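Local coordinates for ScaE cell-surface anchored scaffoldin protein (Ruminococcus flavefaciens, PDB 2ZF9) that probably anchors cellulosomal components to the bacterial cell surface, through a type III cohesin module that binds dockerin partners, at residues D136-P139 / G140-Y143; Q150-T154 / N155-F159; N22-V25 / A26-P29. All coordinates share one frame; numbering follows the deposited sequence.

Along the chain, contact 3 comes first, in the loop between strand 14-15 and strand 33-41; contacts 1 and 2 follow much later. Those two sit at the two ends of strand 142-149: contact 1 turns the chain into it, and contact 2 carries the chain out of it and on to strand 158-160. Their centres lie about 32 Å apart, on opposite sides of the chain's centre. Contact 3 is about 39 Å from contact 1 but only about 20 Å from contact 2, centre to centre, and helix 166-178 touches both of these nearer neighbours. All three thus shape connections around the strands of the cohesin module.

Contact 1 of 3, residues D136-P139 / G140-Y143; sequences DAQP and GDKY
A type II beta turn from Gln138 to Asp141 brings the chain round into strand 142-149, and its first and last residues grip each other twice. The backbone bond of the turn runs from Asp141 N to Gln138 O (2.9 Å). Asp141 then sends its carboxylate back: with CG beside its own backbone N (chi1 -80°), OD2 takes the hydrogen bond from Gln138 N at 2.7 Å, the N-H coming in from above the carboxylate plane, 48° out of it. The side chains of Gln138 and Asp141 run side by side the same way, with amide and carboxylate planes nearly perpendicular. Water also binds the acid, one molecule donating to OD2 and another to both OD1 and Pro139 O. Were Asp141 an alanine, Gln138 N would probably lose its side-chain acceptor, and only one of the two bonds between the ends of the turn would remain. Gly140 has a positive phi (90°), where a side chain would jam against Pro139 O. Nearer the start of the loop, Ala137 CB meets the hydroxyl edge of the Tyr143 ring, 3.4 Å from OH, and a water in the ring plane links that OH (2.6 Å) to Asp136 OD1. Strand 180-187 runs alongside: Val187 makes backbone bonds to Gly140 and Asp141 and touches Ala137, while Ile185 pairs with Tyr143, whose ring also packs on Leu77 and Pro134.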
# COMPACT_ATOMS: atom_id res chain seq x y z
N ASP A 136 -7.51 -8.86 -22.53
CA ASP A 136 -7.91 -10.27 -22.56
C ASP A 136 -8.55 -10.78 -21.28
O ASP A 136 -8.77 -11.98 -21.16
CB ASP A 136 -6.71 -11.16 -22.98
CG ASP A 136 -5.57 -11.13 -21.96
OD1 ASP A 136 -5.52 -10.19 -21.13
OD2 ASP A 136 -4.70 -12.04 -22.00
N ALA A 137 -8.84 -9.89 -20.33
CA ALA A 137 -9.41 -10.31 -19.05
C ALA A 137 -10.66 -11.15 -19.24
O ALA A 137 -11.54 -10.79 -20.06
CB ALA A 137 -9.72 -9.08 -18.18
N GLN A 138 -10.75 -12.22 -18.45
CA GLN A 138 -11.85 -13.20 -18.49
C GLN A 138 -12.47 -13.40 -17.11
O GLN A 138 -11.75 -13.28 -16.11
CB GLN A 138 -11.32 -14.58 -18.95
CG GLN A 138 -10.79 -14.65 -20.37
CD GLN A 138 -11.87 -14.33 -21.38
OE1 GLN A 138 -13.02 -14.79 -21.25
NE2 GLN A 138 -11.52 -13.51 -22.38
N PRO A 139 -13.76 -13.82 -17.05
CA PRO A 139 -14.41 -14.15 -15.77
C PRO A 139 -13.49 -15.05 -14.99
O PRO A 139 -12.88 -15.95 -15.57
CB PRO A 139 -15.66 -14.96 -16.19
CG PRO A 139 -15.98 -14.50 -17.58
CD PRO A 139 -14.65 -14.07 -18.21
N GLY A 140 -13.38 -14.81 -13.69
CA GLY A 140 -12.48 -15.57 -12.84
C GLY A 140 -11.05 -15.02 -12.70
O GLY A 140 -10.35 -15.36 -11.74
N ASP A 141 -10.61 -14.17 -13.64
CA ASP A 141 -9.20 -13.70 -13.61
C ASP A 141 -9.00 -12.84 -12.35
O ASP A 141 -9.92 -12.12 -11.98
CB ASP A 141 -8.85 -12.88 -14.86
CG ASP A 141 -8.53 -13.76 -16.08
OD1 ASP A 141 -8.29 -14.97 -15.92
OD2 ASP A 141 -8.55 -13.24 -17.21
N LYS A 142 -7.84 -12.95 -11.71
CA LYS A 142 -7.53 -12.18 -10.50
C LYS A 142 -6.12 -11.65 -10.62
O LYS A 142 -5.22 -12.41 -10.92
CB LYS A 142 -7.62 -13.06 -9.25
CG LYS A 142 -7.44 -12.34 -7.91
CD LYS A 142 -7.70 -13.33 -6.76
CE LYS A 142 -7.48 -12.72 -5.42
NZ LYS A 142 -7.97 -13.65 -4.36
N TYR A 143 -5.94 -10.36 -10.41
CA TYR A 143 -4.65 -9.68 -10.53
C TYR A 143 -4.33 -9.07 -9.16
O TYR A 143 -5.03 -8.15 -8.74
CB TYR A 143 -4.78 -8.55 -11.55
CG TYR A 143 -5.34 -8.99 -12.88
CD1 TYR A 143 -4.51 -9.55 -13.87
CD2 TYR A 143 -6.70 -8.84 -13.16
CE1 TYR A 143 -5.03 -9.95 -15.12
CE2 TYR A 143 -7.24 -9.24 -14.40
CZ TYR A 143 -6.40 -9.81 -15.36
OH TYR A 143 -6.91 -10.20 -16.57
O HOH W 1 -5.45 -11.48 -18.32
O HOH W 2 -6.84 -14.03 -19.20
O HOH W 3 -9.90 -17.17 -15.29

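Contact 2 of 3, residues Q150-T154 / N155-F159; sequences QSRTT and NEDLF
Arg152 and Asp157 meet at a slant across a loop that folds back on itself, their guanidinium and carboxylate planes nearly at right angles (86°). Arg152 is extended from CG to NE, which brings NE to Asp157 OD2 at 3.1 Å in a salt bridge. The oxygen lies at the guanidinium's edge, almost in its plane, whereas the N-H arrives well above the plane of the carboxylate. From the opposite face of that carboxylate comes Gln150 N, 2.9 Å from Asp157 OD2, in a bond that is close to straight (169°) and nearly in line with the CG-OD2 bond. One oxygen therefore gathers two protein donors, and a water adds a third bond by donating to OD2 while accepting from Arg152 NH2 (2.6 Å). The other oxygen, OD1, is hydrogen-bonded to His70 of strand 66-73, so both branches of this buried acid are engaged. Gln150 CG lies over one face of the guanidinium, offset toward its rim, and Arg152 CD passes 3.2 Å from Asn155 O. Farther out, Glu156 CG rests 3.3 Å from Arg152 O. A second water crosses the base of the loop, donating to Gln150 O and accepting from Asp157 N (2.9 Å). What results is a loop tied at its neck by an acid, joining strand 142-149 to strand 158-160, both of which pair antiparallel with strand 66-73 in the cohesin module.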
# COMPACT_ATOMS: atom_id res chain seq x y z
N GLN A 150 11.33 -5.10 1.33
CA GLN A 150 12.66 -5.71 1.42
C GLN A 150 13.64 -4.82 2.14
O GLN A 150 13.37 -3.65 2.30
CB GLN A 150 13.20 -6.12 0.06
CG GLN A 150 13.53 -5.01 -0.87
CD GLN A 150 13.33 -5.45 -2.31
OE1 GLN A 150 12.31 -6.05 -2.63
NE2 GLN A 150 14.30 -5.17 -3.17
N SER A 151 14.78 -5.40 2.55
CA SER A 151 15.84 -4.64 3.21
C SER A 151 16.49 -3.73 2.18
O SER A 151 16.87 -4.19 1.11
CB SER A 151 16.92 -5.59 3.78
OG SER A 151 17.80 -4.93 4.70
N ARG A 152 16.61 -2.45 2.48
CA ARG A 152 17.16 -1.49 1.52
C ARG A 152 18.04 -0.48 2.23
O ARG A 152 17.85 -0.22 3.44
CB ARG A 152 16.03 -0.72 0.81
CG ARG A 152 14.97 -1.60 0.16
CD ARG A 152 13.73 -0.79 -0.21
NE ARG A 152 12.73 -1.58 -0.91
CZ ARG A 152 12.73 -1.79 -2.23
NH1 ARG A 152 13.70 -1.25 -2.98
NH2 ARG A 152 11.77 -2.51 -2.80
N THR A 153 18.96 0.13 1.49
CA THR A 153 19.74 1.24 2.01
C THR A 153 19.18 2.59 1.59
O THR A 153 19.45 3.59 2.25
CB THR A 153 21.26 1.15 1.69
OG1 THR A 153 21.49 1.37 0.29
CG2 THR A 153 21.80 -0.20 2.07
N THR A 154 18.41 2.64 0.50
CA THR A 154 17.77 3.86 0.06
C THR A 154 16.32 3.50 -0.27
O THR A 154 16.01 2.33 -0.51
CB THR A 154 18.43 4.46 -1.22
OG1 THR A 154 18.27 3.53 -2.30
CG2 THR A 154 19.93 4.74 -1.03
N ASN A 155 15.44 4.51 -0.27
CA ASN A 155 14.00 4.29 -0.41
C ASN A 155 13.54 3.15 0.49
O ASN A 155 12.82 2.24 0.05
CB ASN A 155 13.61 4.05 -1.87
CG ASN A 155 13.95 5.26 -2.77
OD1 ASN A 155 14.04 6.41 -2.30
ND2 ASN A 155 14.14 5.00 -4.06
N GLU A 156 13.98 3.18 1.76
CA GLU A 156 13.62 2.12 2.68
C GLU A 156 12.13 1.97 2.86
O GLU A 156 11.38 2.97 2.80
CB GLU A 156 14.21 2.40 4.06
CG GLU A 156 15.71 2.21 4.17
CD GLU A 156 16.18 2.71 5.53
OE1 GLU A 156 16.34 1.88 6.46
OE2 GLU A 156 16.28 3.94 5.70
N ASP A 157 11.71 0.73 3.12
CA ASP A 157 10.36 0.45 3.51
C ASP A 157 10.19 0.77 5.00
O ASP A 157 10.91 0.24 5.87
CB ASP A 157 9.99 -1.00 3.21
CG ASP A 157 10.02 -1.32 1.70
OD1 ASP A 157 9.36 -0.60 0.91
OD2 ASP A 157 10.70 -2.30 1.32
N LEU A 158 9.27 1.68 5.28
CA LEU A 158 9.14 2.26 6.61
C LEU A 158 7.68 2.53 6.93
O LEU A 158 6.88 2.84 6.04
CB LEU A 158 9.87 3.61 6.71
CG LEU A 158 11.39 3.69 6.56
CD1 LEU A 158 11.78 5.15 6.62
CD2 LEU A 158 12.11 2.87 7.65
N PHE A 159 7.33 2.41 8.20
CA PHE A 159 6.04 2.91 8.66
C PHE A 159 6.18 3.20 10.14
O PHE A 159 6.08 2.29 10.96
CB PHE A 159 4.89 1.92 8.43
CG PHE A 159 3.55 2.57 8.61
CD1 PHE A 159 2.87 3.08 7.53
CD2 PHE A 159 3.00 2.73 9.89
CE1 PHE A 159 1.64 3.77 7.69
CE2 PHE A 159 1.76 3.39 10.05
CZ PHE A 159 1.11 3.93 8.94
O HOH W 4 13.77 -1.25 3.51
O HOH W 5 9.75 -3.35 -1.43

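Contact 3 of 3, residues N22-V25 / A26-P29; sequences NLDV and ASSP
Ser27 reaches back to Asp24 with both its hydroxyl and its backbone amide, and the two end on the same carbonyl oxygen. OG donates to Asp24 O at 2.6 Å, lying in the carbonyl plane; its chi1 of 74° sets the hydroxyl between the residue's own N and carbonyl carbon, turned back toward that oxygen. The amide, Ser27 N, reaches Asp24 O at 3.1 Å from above the plane, 52° out of it, so the two donors do not compete for one direction. The acid's side chain joins in more loosely. Its CG stands opposite the backbone N (chi1 174°), alongside the Ser27 side chain, and Asp24 OD1 receives a weak bond from Ser27 N at 3.4 Å. Asp24 OD1 also takes a water at 2.6 Å, which in turn accepts from Ala26 N at 2.9 Å, so the start of the turn is tied to the carboxylate through solvent as well. One residue on, Ser28 N bonds Val25 O at 3.0 Å, continuing the short 3-10 turn that follows the inverse gamma turn centred on Asp24. Beyond this shell, Ser28 OG is hydrogen-bonded to Val30 O, and Lys31 NZ binds the carbonyl oxygens of Ala26 and Ser28. One side of the turn lies against helix 166-178, where Val25 packs on Ala173 and Thr177 and Ser28 touches Leu170, before the chain enters strand 33-41.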
# COMPACT_ATOMS: atom_id res chain seq x y z
N ASN A 22 14.55 -8.82 18.24
CA ASN A 22 14.04 -9.32 19.53
C ASN A 22 12.82 -8.60 20.08
O ASN A 22 12.50 -8.76 21.27
CB ASN A 22 15.14 -9.30 20.60
CG ASN A 22 16.03 -10.52 20.52
OD1 ASN A 22 15.55 -11.64 20.28
ND2 ASN A 22 17.33 -10.33 20.73
N LEU A 23 12.14 -7.84 19.22
CA LEU A 23 10.99 -7.10 19.66
C LEU A 23 9.82 -8.04 19.90
O LEU A 23 9.65 -9.04 19.20
CB LEU A 23 10.60 -6.02 18.63
CG LEU A 23 11.64 -4.97 18.24
CD1 LEU A 23 11.09 -4.29 17.00
CD2 LEU A 23 11.90 -3.96 19.32
N ASP A 24 9.04 -7.72 20.90
CA ASP A 24 7.82 -8.48 21.18
C ASP A 24 6.75 -7.80 20.33
O ASP A 24 6.08 -6.86 20.77
CB ASP A 24 7.51 -8.39 22.66
CG ASP A 24 6.18 -9.04 23.04
OD1 ASP A 24 5.40 -9.48 22.17
OD2 ASP A 24 5.93 -9.10 24.27
N VAL A 25 6.62 -8.25 19.10
CA VAL A 25 5.82 -7.48 18.12
C VAL A 25 4.36 -7.41 18.52
O VAL A 25 3.73 -6.39 18.36
CB VAL A 25 5.97 -8.06 16.70
CG1 VAL A 25 5.06 -7.29 15.68
CG2 VAL A 25 7.43 -8.01 16.27
N ALA A 26 3.83 -8.50 19.08
CA ALA A 26 2.41 -8.54 19.41
C ALA A 26 2.05 -7.60 20.59
O ALA A 26 0.88 -7.33 20.81
CB ALA A 26 1.97 -9.99 19.70
N SER A 27 3.06 -7.12 21.33
CA SER A 27 2.86 -6.12 22.38
C SER A 27 2.81 -4.68 21.82
O SER A 27 2.66 -3.72 22.59
CB SER A 27 3.98 -6.18 23.44
OG SER A 27 5.22 -5.63 22.94
N SER A 28 2.95 -4.51 20.51
CA SER A 28 2.98 -3.14 19.95
C SER A 28 1.77 -2.33 20.40
O SER A 28 0.65 -2.73 20.14
CB SER A 28 3.04 -3.16 18.41
OG SER A 28 3.11 -1.82 17.94
N PRO A 29 1.98 -1.19 21.08
CA PRO A 29 0.81 -0.39 21.45
C PRO A 29 0.03 0.08 20.20
O PRO A 29 -1.21 0.11 20.22
CB PRO A 29 1.39 0.81 22.22
CG PRO A 29 2.76 0.40 22.61
CD PRO A 29 3.24 -0.62 21.62
O HOH W 6 5.23 -10.91 19.96